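Local coordinates for peptidase M3B, oligoendopeptidase F (Enterococcus faecium, PDB 2QR4), which probably hydrolyses peptide bonds in short peptides, as a zinc-dependent metallopeptidase of the oligoendopeptidase F group of family M3, at residues A396-T401 with S510-L515; V424-L429 with N571-L576. One frame throughout, in Å; residues are numbered along the deposited sequence. Where two conformers were deposited one is given.

Interaction 1 of 2, residues A396-T401 with S510-L515; sequences AEIAST and SAASAL
The methyl group of Ala512 is the bump that enters the hollow between Ile398 and Thr401, which stand one helical turn apart. Its CB lies 3.6 Å from Thr401 CB, and the threonine methyl CG2 is almost as near; it also lies 4.0 Å from the backbone O of Ile398. In return, Ile398 fills the notch among Ala511, Ala512 and Leu515. Its two branches part company: with CG1 beside the backbone N (chi1 -79°), the other branch, CG2, falls anti to that N, crosses Leu515 at about a right angle and meets its CD1 at 3.8 Å, while the longer arm ends with CD1 4.2 Å from Ala511 CB. A beta-branched residue suits this place because it can face two neighbours at once, and alanine suits the other helix because so short a side chain lets the axes of the two segments come within 8.6 Å at a crossing of -49°. Helix 394-414 follows the HExxH helix 361-379 of this zinc-peptidase fold, and Glu397 lies against His369, consistent with the glutamate that completes the metal site in M3 relatives. Thr401 OG1 bonds to the backbone O of Glu397 (2.9 Å), from above the carbonyl plane, which occupies the hydroxyl within its own helix and leaves the carbon side to Ala512. Tyr533 and Tyr530 of helix 526-536 pack against Ile398 and Leu515 respectively.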
loop_
_atom_site.group_PDB
_atom_site.type_symbol
_atom_site.label_atom_id
_atom_site.label_comp_id
_atom_site.label_asym_id
_atom_site.label_seq_id
_atom_site.Cartn_x
_atom_site.Cartn_y
_atom_site.Cartn_z
ATOM N N ALA A 396 8.574 31.359 -2.938
ATOM C CA ALA A 396 9.849 31.771 -2.357
ATOM C C ALA A 396 11.021 31.380 -3.254
ATOM O O ALA A 396 12.071 32.031 -3.237
ATOM C CB ALA A 396 10.020 31.178 -0.963
ATOM N N GLU A 397 10.830 30.318 -4.033
ATOM C CA GLU A 397 11.846 29.838 -4.962
ATOM C C GLU A 397 12.066 30.825 -6.101
ATOM O O GLU A 397 13.153 30.908 -6.668
ATOM C CB GLU A 397 11.429 28.485 -5.536
ATOM C CG GLU A 397 12.588 27.638 -6.018
ATOM C CD GLU A 397 13.552 27.286 -4.900
ATOM O OE1 GLU A 397 13.207 27.507 -3.719
ATOM O OE2 GLU A 397 14.654 26.786 -5.199
ATOM N N ILE A 398 11.020 31.569 -6.434
ATOM C CA ILE A 398 11.084 32.577 -7.480
ATOM C C ILE A 398 12.057 33.688 -7.120
ATOM O O ILE A 398 12.807 34.154 -7.976
ATOM C CB ILE A 398 9.699 33.187 -7.758
ATOM C CG1 ILE A 398 8.873 32.241 -8.622
ATOM C CG2 ILE A 398 9.831 34.523 -8.458
ATOM C CD1 ILE A 398 7.393 32.525 -8.569
ATOM N N ALA A 399 12.051 34.107 -5.858
ATOM C CA ALA A 399 12.899 35.220 -5.422
ATOM C C ALA A 399 14.368 34.837 -5.483
ATOM O O ALA A 399 15.242 35.694 -5.570
ATOM C CB ALA A 399 12.528 35.665 -4.021
ATOM N N SER A 400 14.617 33.536 -5.445
ATOM C CA SER A 400 15.954 32.987 -5.501
ATOM C C SER A 400 16.421 32.852 -6.940
ATOM O O SER A 400 17.503 33.319 -7.300
ATOM C CB SER A 400 15.974 31.614 -4.823
ATOM O OG SER A 400 15.956 31.761 -3.412
ATOM N N THR A 401 15.598 32.203 -7.754
ATOM C CA THR A 401 15.907 31.978 -9.162
ATOM C C THR A 401 16.025 33.308 -9.905
ATOM O O THR A 401 16.873 33.455 -10.775
ATOM C CB THR A 401 14.834 31.095 -9.810
ATOM O OG1 THR A 401 14.594 29.968 -8.964
ATOM C CG2 THR A 401 15.257 30.599 -11.198
ATOM N N SER A 510 10.102 29.496 -15.114
ATOM C CA SER A 510 9.678 30.368 -16.196
ATOM C C SER A 510 9.242 31.725 -15.664
ATOM O O SER A 510 9.596 32.757 -16.234
ATOM C CB SER A 510 8.560 29.712 -17.010
ATOM O OG SER A 510 9.076 28.594 -17.711
ATOM N N ALA A 511 8.499 31.727 -14.560
ATOM C CA ALA A 511 8.080 32.989 -13.959
ATOM C C ALA A 511 9.310 33.773 -13.536
ATOM O O ALA A 511 9.440 34.966 -13.844
ATOM C CB ALA A 511 7.145 32.771 -12.782
ATOM N N ALA A 512 10.235 33.107 -12.854
ATOM C CA ALA A 512 11.433 33.804 -12.448
ATOM C C ALA A 512 12.086 34.442 -13.685
ATOM O O ALA A 512 12.468 35.617 -13.663
ATOM C CB ALA A 512 12.383 32.879 -11.736
ATOM N N SER A 513 12.183 33.679 -14.770
ATOM C CA SER A 513 12.778 34.196 -16.006
ATOM C C SER A 513 12.081 35.446 -16.549
ATOM O O SER A 513 12.744 36.390 -16.965
ATOM C CB SER A 513 12.842 33.119 -17.087
ATOM O OG SER A 513 13.346 33.674 -18.291
ATOM N N ALA A 514 10.750 35.445 -16.532
ATOM C CA ALA A 514 9.953 36.604 -16.961
ATOM C C ALA A 514 10.144 37.816 -16.052
ATOM O O ALA A 514 10.120 38.966 -16.506
ATOM C CB ALA A 514 8.473 36.239 -17.018
ATOM N N LEU A 515 10.317 37.557 -14.762
ATOM C CA LEU A 515 10.520 38.627 -13.799
ATOM C C LEU A 515 11.910 39.268 -13.892
ATOM O O LEU A 515 12.042 40.475 -13.738
ATOM C CB LEU A 515 10.240 38.125 -12.382
ATOM C CG LEU A 515 8.760 37.971 -12.045
ATOM C CD1 LEU A 515 8.596 37.349 -10.673
ATOM C CD2 LEU A 515 8.047 39.348 -12.121
#

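Interaction 2 of 2, residues V424-L429 with N571-L576; sequences VLNHYL and NELEEL
Leu573 reaches across to three residues of 424-429. With CG anti to its backbone N (chi1 -179°), it carries CD2 to 3.7 Å from Leu429 CD1, the two leucines lying alongside one another and pointing opposite ways. The same methyl lies 4.0 Å from Asn426 CB and equally near its ND2, so it touches both the base and the amide end of the asparagine, while the other methyl, CD1, faces Leu425 CB at 4.3 Å. Leu425 adopts a less common shape: chi1 of -104° lies off the staggered positions and chi2 of 4° nearly eclipses CD1 with CA. Its CD2 meets Leu576 CD1 at 4.1 Å and lies 3.7 Å from Glu572 CD, its side chain set across the extended glutamate. A glutamate suits this border because its carboxylate group and CG lie against the leucine methyls, while OE2 turns its charge to Arg421 in a salt bridge. Long, branched leucines suit the middle, where they span the wider gap between axes 9.8 Å apart that run roughly antiparallel. Ala422 and Phe566, from the same two helices, carry the seam on toward its two ends. Helix 394-414 backs Leu425 through Leu412, and Arg265 of helix 260-274 forms a salt bridge with Glu574.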
loop_
_atom_site.group_PDB
_atom_site.type_symbol
_atom_site.label_atom_id
_atom_site.label_comp_id
_atom_site.label_asym_id
_atom_site.label_seq_id
_atom_site.Cartn_x
_atom_site.Cartn_y
_atom_site.Cartn_z
ATOM N N VAL A 424 29.302 29.916 -18.008
ATOM C CA VAL A 424 28.020 30.423 -17.530
ATOM C C VAL A 424 26.852 30.185 -18.497
ATOM O O VAL A 424 25.724 29.927 -18.076
ATOM C CB VAL A 424 28.105 31.851 -16.918
ATOM C CG1 VAL A 424 29.498 32.432 -17.039
ATOM C CG2 VAL A 424 27.014 32.762 -17.441
ATOM N N LEU A 425 27.136 30.198 -19.790
ATOM C CA LEU A 425 26.135 29.842 -20.779
ATOM C C LEU A 425 25.628 28.420 -20.524
ATOM O O LEU A 425 24.420 28.172 -20.452
ATOM C CB LEU A 425 26.737 29.940 -22.178
ATOM C CG LEU A 425 26.393 31.118 -23.096
ATOM C CD1 LEU A 425 25.511 32.171 -22.455
ATOM C CD2 LEU A 425 27.655 31.732 -23.685
ATOM N N ASN A 426 26.557 27.486 -20.366
ATOM C CA ASN A 426 26.186 26.088 -20.169
ATOM C C ASN A 426 25.581 25.793 -18.785
ATOM O O ASN A 426 24.679 24.973 -18.657
ATOM C CB ASN A 426 27.372 25.174 -20.457
ATOM C CG ASN A 426 27.025 23.721 -20.303
ATOM O OD1 ASN A 426 27.349 23.113 -19.290
ATOM N ND2 ASN A 426 26.345 23.152 -21.298
ATOM N N HIS A 427 26.071 26.475 -17.762
ATOM C CA HIS A 427 25.492 26.392 -16.432
ATOM C C HIS A 427 24.003 26.756 -16.486
ATOM O O HIS A 427 23.169 26.061 -15.902
ATOM C CB HIS A 427 26.266 27.320 -15.487
ATOM C CG HIS A 427 25.627 27.522 -14.144
ATOM N ND1 HIS A 427 25.781 26.633 -13.100
ATOM C CD2 HIS A 427 24.870 28.539 -13.664
ATOM C CE1 HIS A 427 25.135 27.084 -12.040
ATOM N NE2 HIS A 427 24.575 28.241 -12.354
ATOM N N TYR A 428 23.675 27.833 -17.203
ATOM C CA TYR A 428 22.279 28.247 -17.386
ATOM C C TYR A 428 21.466 27.211 -18.185
ATOM O O TYR A 428 20.338 26.876 -17.811
ATOM C CB TYR A 428 22.174 29.618 -18.080
ATOM C CG TYR A 428 20.738 29.987 -18.419
ATOM C CD1 TYR A 428 19.886 30.506 -17.440
ATOM C CD2 TYR A 428 20.218 29.780 -19.707
ATOM C CE1 TYR A 428 18.570 30.821 -17.727
ATOM C CE2 TYR A 428 18.888 30.103 -20.011
ATOM C CZ TYR A 428 18.075 30.614 -19.013
ATOM O OH TYR A 428 16.771 30.936 -19.284
ATOM N N LEU A 429 22.024 26.713 -19.289
ATOM C CA LEU A 429 21.252 25.808 -20.146
ATOM C C LEU A 429 21.005 24.527 -19.385
ATOM O O LEU A 429 19.955 23.902 -19.515
ATOM C CB LEU A 429 21.959 25.541 -21.480
ATOM C CG LEU A 429 22.234 26.787 -22.338
ATOM C CD1 LEU A 429 23.287 26.506 -23.391
ATOM C CD2 LEU A 429 20.955 27.292 -22.971
ATOM N N ASN A 571 22.567 29.100 -28.975
ATOM C CA ASN A 571 23.209 29.576 -30.204
ATOM C C ASN A 571 24.554 30.270 -29.947
ATOM O O ASN A 571 25.517 30.066 -30.689
ATOM C CB ASN A 571 22.265 30.499 -30.994
ATOM C CG ASN A 571 21.221 29.729 -31.800
ATOM O OD1 ASN A 571 21.331 28.507 -31.975
ATOM N ND2 ASN A 571 20.209 30.447 -32.316
ATOM N N GLU A 572 24.623 31.074 -28.890
ATOM C CA GLU A 572 25.871 31.756 -28.529
ATOM C C GLU A 572 26.947 30.762 -28.057
ATOM O O GLU A 572 28.122 30.911 -28.379
ATOM C CB GLU A 572 25.633 32.857 -27.476
ATOM C CG GLU A 572 26.925 33.551 -26.999
ATOM C CD GLU A 572 26.701 34.579 -25.889
ATOM O OE1 GLU A 572 25.552 34.718 -25.398
ATOM O OE2 GLU A 572 27.684 35.260 -25.510
ATOM N N LEU A 573 26.540 29.744 -27.310
ATOM C CA LEU A 573 27.476 28.711 -26.846
ATOM C C LEU A 573 28.080 27.915 -28.014
ATOM O O LEU A 573 29.278 27.671 -28.052
ATOM C CB LEU A 573 26.774 27.755 -25.868
ATOM C CG LEU A 573 27.639 26.634 -25.284
ATOM C CD1 LEU A 573 28.923 27.183 -24.606
ATOM C CD2 LEU A 573 26.837 25.774 -24.328
ATOM N N GLU A 574 27.240 27.510 -28.961
ATOM C CA GLU A 574 27.719 26.853 -30.168
ATOM C C GLU A 574 28.741 27.699 -30.927
ATOM O O GLU A 574 29.787 27.195 -31.330
ATOM C CB GLU A 574 26.554 26.513 -31.090
ATOM C CG GLU A 574 25.672 25.412 -30.570
ATOM C CD GLU A 574 24.432 25.247 -31.399
ATOM O OE1 GLU A 574 24.331 25.927 -32.438
ATOM O OE2 GLU A 574 23.556 24.445 -31.015
ATOM N N GLU A 575 28.436 28.980 -31.129
ATOM C CA GLU A 575 29.339 29.854 -31.879
ATOM C C GLU A 575 30.648 29.995 -31.124
ATOM O O GLU A 575 31.727 30.063 -31.709
ATOM C CB GLU A 575 28.714 31.234 -32.123
ATOM C CG GLU A 575 27.522 31.221 -33.083
ATOM C CD GLU A 575 26.686 32.504 -33.024
ATOM O OE1 GLU A 575 27.018 33.430 -32.240
ATOM O OE2 GLU A 575 25.688 32.582 -33.775
ATOM N N LEU A 576 30.544 30.022 -29.808
ATOM C CA LEU A 576 31.715 30.117 -28.981
ATOM C C LEU A 576 32.564 28.855 -29.169
ATOM O O LEU A 576 33.767 28.937 -29.401
ATOM C CB LEU A 576 31.275 30.289 -27.534
ATOM C CG LEU A 576 32.195 31.034 -26.585
ATOM C CD1 LEU A 576 31.362 31.633 -25.469
ATOM C CD2 LEU A 576 33.254 30.077 -26.037
#

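How the interactions relate
Interactions 1 and 2 lie on the same side of the chain's centre, their own centres about 21 Å apart and their nearest atoms about 4 Å apart without touching. Their segments alternate along the sequence, and helices 394-414 and 418-454, which follow each other, bring in the first segment of each. Helix 557-579 bridges them: Met565 touches both Ser513 of 510-515 and Tyr428 of 424-429, and six residues further along the helix carries segment 571-576. The roles differ. Interaction 1 adjoins the probable zinc site, since Glu397 and Ser400 touch His369 and His373 of the HExxH helix; interaction 2 joins more peripheral helices, its centre about 27 Å from the chain's centre, against about 14 Å for interaction 1.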